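PDB 4M59: chloroplast pentatricopeptide repeat protein 10 from Zea mays, which binds two similar intergenic chloroplast RNA regions, at atpH and psaJ, and acts as a barrier to RNA decay. Local coordinates for residues D166-R169 / E174-G177. The protein carries 4 engineered substitutions. Residues are numbered along the deposited sequence; the frame is centred on the assembly and turned at random.
With nucleotides of chain D.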
loop_
_atom_site.group_PDB
_atom_site.type_symbol
_atom_site.label_atom_id
_atom_site.label_comp_id
_atom_site.label_asym_id
_atom_site.label_seq_id
_atom_site.Cartn_x
_atom_site.Cartn_y
_atom_site.Cartn_z
ATOM N N ASP A 166 33.947 -30.584 5.382
ATOM C CA ASP A 166 34.952 -31.628 5.365
ATOM C C ASP A 166 34.364 -32.993 5.044
ATOM O O ASP A 166 34.799 -33.645 4.108
ATOM C CB ASP A 166 35.696 -31.688 6.693
ATOM C CG ASP A 166 36.634 -30.524 6.883
ATOM O OD1 ASP A 166 36.861 -29.780 5.915
ATOM O OD2 ASP A 166 37.147 -30.354 7.999
ATOM N N GLU A 167 33.371 -33.410 5.818
ATOM C CA GLU A 167 32.723 -34.701 5.608
ATOM C C GLU A 167 32.294 -34.890 4.160
ATOM O O GLU A 167 32.687 -35.853 3.507
ATOM C CB GLU A 167 31.516 -34.852 6.533
ATOM C CG GLU A 167 31.775 -34.457 7.976
ATOM C CD GLU A 167 30.541 -34.608 8.842
ATOM O OE1 GLU A 167 29.585 -35.280 8.404
ATOM O OE2 GLU A 167 30.527 -34.055 9.962
ATOM N N MET A 168 31.473 -33.968 3.662
ATOM C CA MET A 168 30.952 -34.069 2.303
ATOM C C MET A 168 32.074 -34.132 1.272
ATOM O O MET A 168 31.971 -34.847 0.276
ATOM C CB MET A 168 29.999 -32.912 1.999
ATOM C CG MET A 168 30.681 -31.610 1.616
ATOM S SD MET A 168 29.494 -30.306 1.253
ATOM C CE MET A 168 28.962 -30.777 -0.389
ATOM N N ARG A 169 33.143 -33.387 1.521
ATOM C CA ARG A 169 34.304 -33.402 0.643
ATOM C C ARG A 169 35.116 -34.671 0.870
ATOM O O ARG A 169 35.899 -35.085 0.015
ATOM C CB ARG A 169 35.176 -32.169 0.878
ATOM C CG ARG A 169 34.825 -30.986 -0.009
ATOM C CD ARG A 169 36.003 -30.041 -0.161
ATOM N NE ARG A 169 35.795 -28.788 0.554
ATOM C CZ ARG A 169 35.665 -27.604 -0.034
ATOM N NH1 ARG A 169 35.478 -26.515 0.697
ATOM N NH2 ARG A 169 35.715 -27.508 -1.355
ATOM N N GLU A 174 31.643 -33.016 -4.122
ATOM C CA GLU A 174 32.162 -31.689 -4.394
ATOM C C GLU A 174 31.079 -30.624 -4.356
ATOM O O GLU A 174 30.031 -30.750 -4.989
ATOM C CB GLU A 174 32.875 -31.663 -5.746
ATOM C CG GLU A 174 34.365 -31.379 -5.657
ATOM C CD GLU A 174 35.208 -32.525 -6.175
ATOM O OE1 GLU A 174 35.895 -33.177 -5.361
ATOM O OE2 GLU A 174 35.184 -32.778 -7.400
ATOM N N PRO A 175 31.357 -29.572 -3.598
ATOM C CA PRO A 175 30.468 -28.424 -3.468
ATOM C C PRO A 175 30.172 -27.806 -4.807
ATOM O O PRO A 175 30.891 -28.033 -5.763
ATOM C CB PRO A 175 31.290 -27.459 -2.626
ATOM C CG PRO A 175 32.146 -28.315 -1.835
ATOM C CD PRO A 175 32.526 -29.440 -2.725
ATOM N N ASP A 176 29.107 -27.021 -4.868
ATOM C CA ASP A 176 28.754 -26.335 -6.094
ATOM C C ASP A 176 28.377 -24.889 -5.833
ATOM O O ASP A 176 28.731 -24.324 -4.811
ATOM C CB ASP A 176 27.633 -27.076 -6.827
ATOM C CG ASP A 176 26.296 -26.889 -6.187
ATOM O OD1 ASP A 176 26.243 -26.663 -4.966
ATOM O OD2 ASP A 176 25.289 -26.967 -6.908
ATOM N N GLY A 177 27.674 -24.295 -6.776
ATOM C CA GLY A 177 27.234 -22.931 -6.630
ATOM C C GLY A 177 26.179 -22.841 -5.568
ATOM O O GLY A 177 26.095 -21.849 -4.863
ATOM P P A D 3 16.077 -23.335 -2.021
ATOM O OP1 A D 3 15.270 -22.561 -1.051
ATOM O OP2 A D 3 15.630 -23.418 -3.439
ATOM O "O5'" A D 3 17.563 -22.766 -1.993
ATOM C "C5'" A D 3 18.207 -22.489 -0.765
ATOM C "C4'" A D 3 19.515 -21.775 -0.977
ATOM O "O4'" A D 3 20.213 -22.370 -2.101
ATOM C "C3'" A D 3 19.428 -20.306 -1.339
ATOM O "O3'" A D 3 19.216 -19.478 -0.208
ATOM C "C2'" A D 3 20.759 -20.066 -2.039
ATOM O "O2'" A D 3 21.805 -19.942 -1.093
ATOM C "C1'" A D 3 20.938 -21.380 -2.795
ATOM N N9 A D 3 20.457 -21.300 -4.188
ATOM C C8 A D 3 19.177 -21.262 -4.677
ATOM N N7 A D 3 19.118 -21.170 -5.984
ATOM C C5 A D 3 20.446 -21.130 -6.385
ATOM C C6 A D 3 21.065 -21.040 -7.645
ATOM N N6 A D 3 20.402 -20.963 -8.798
ATOM N N1 A D 3 22.411 -21.027 -7.687
ATOM C C2 A D 3 23.087 -21.105 -6.536
ATOM N N3 A D 3 22.621 -21.195 -5.291
ATOM C C4 A D 3 21.281 -21.195 -5.285
#
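Pro-175 is met by two side chains of helix 158-170, Met-168 and Arg-169. Arg-169 runs past it, the two side chains crossing at about a right angle. The aliphatic part of the arginine packs on the ring, Arg-169 CG lying 3.9 Å from Pro-175 CD. A bend at chi3 (-109°) turns one face of the guanidinium to Pro-175 CG, which sits 3.7 Å above its plane, offset toward the rim on the NH2 side. The touch is one of van der Waals packing: the opposite charge of Glu-174 stays well apart, OE1 6.9 Å from Arg-169 NH2, while Arg-206 brings a like charge close. An alanine in place of Arg-169 would probably leave Pro-175 CG and CD without their aliphatic and guanidinium cover. Met-168 comes in by its methyl end, CE 4.2 Å from Pro-175 CA and 4.3 Å from Pro-175 CG. Met-168 CG lies between backbone N and carbonyl carbon (chi1 81°), and a bend at chi3 (-77°) brings CE to the proline; Leu-141 and Tyr-144 of helix 141-151 also touch this side chain. Beyond the proline, Asp-176 N-caps helix 177-188, its OD1 also hydrogen-bonded to Asn-145 ND2, and Gly-177 O lies 3.5 Å from C2 of adenosine A3 of chain D. The proline thus packs the linker against helix 158-170, at the connection between predicted repeats PPR 3 and PPR 4 in the superhelical alpha-solenoid, where the start of helix 177-188 comes up to the bound RNA.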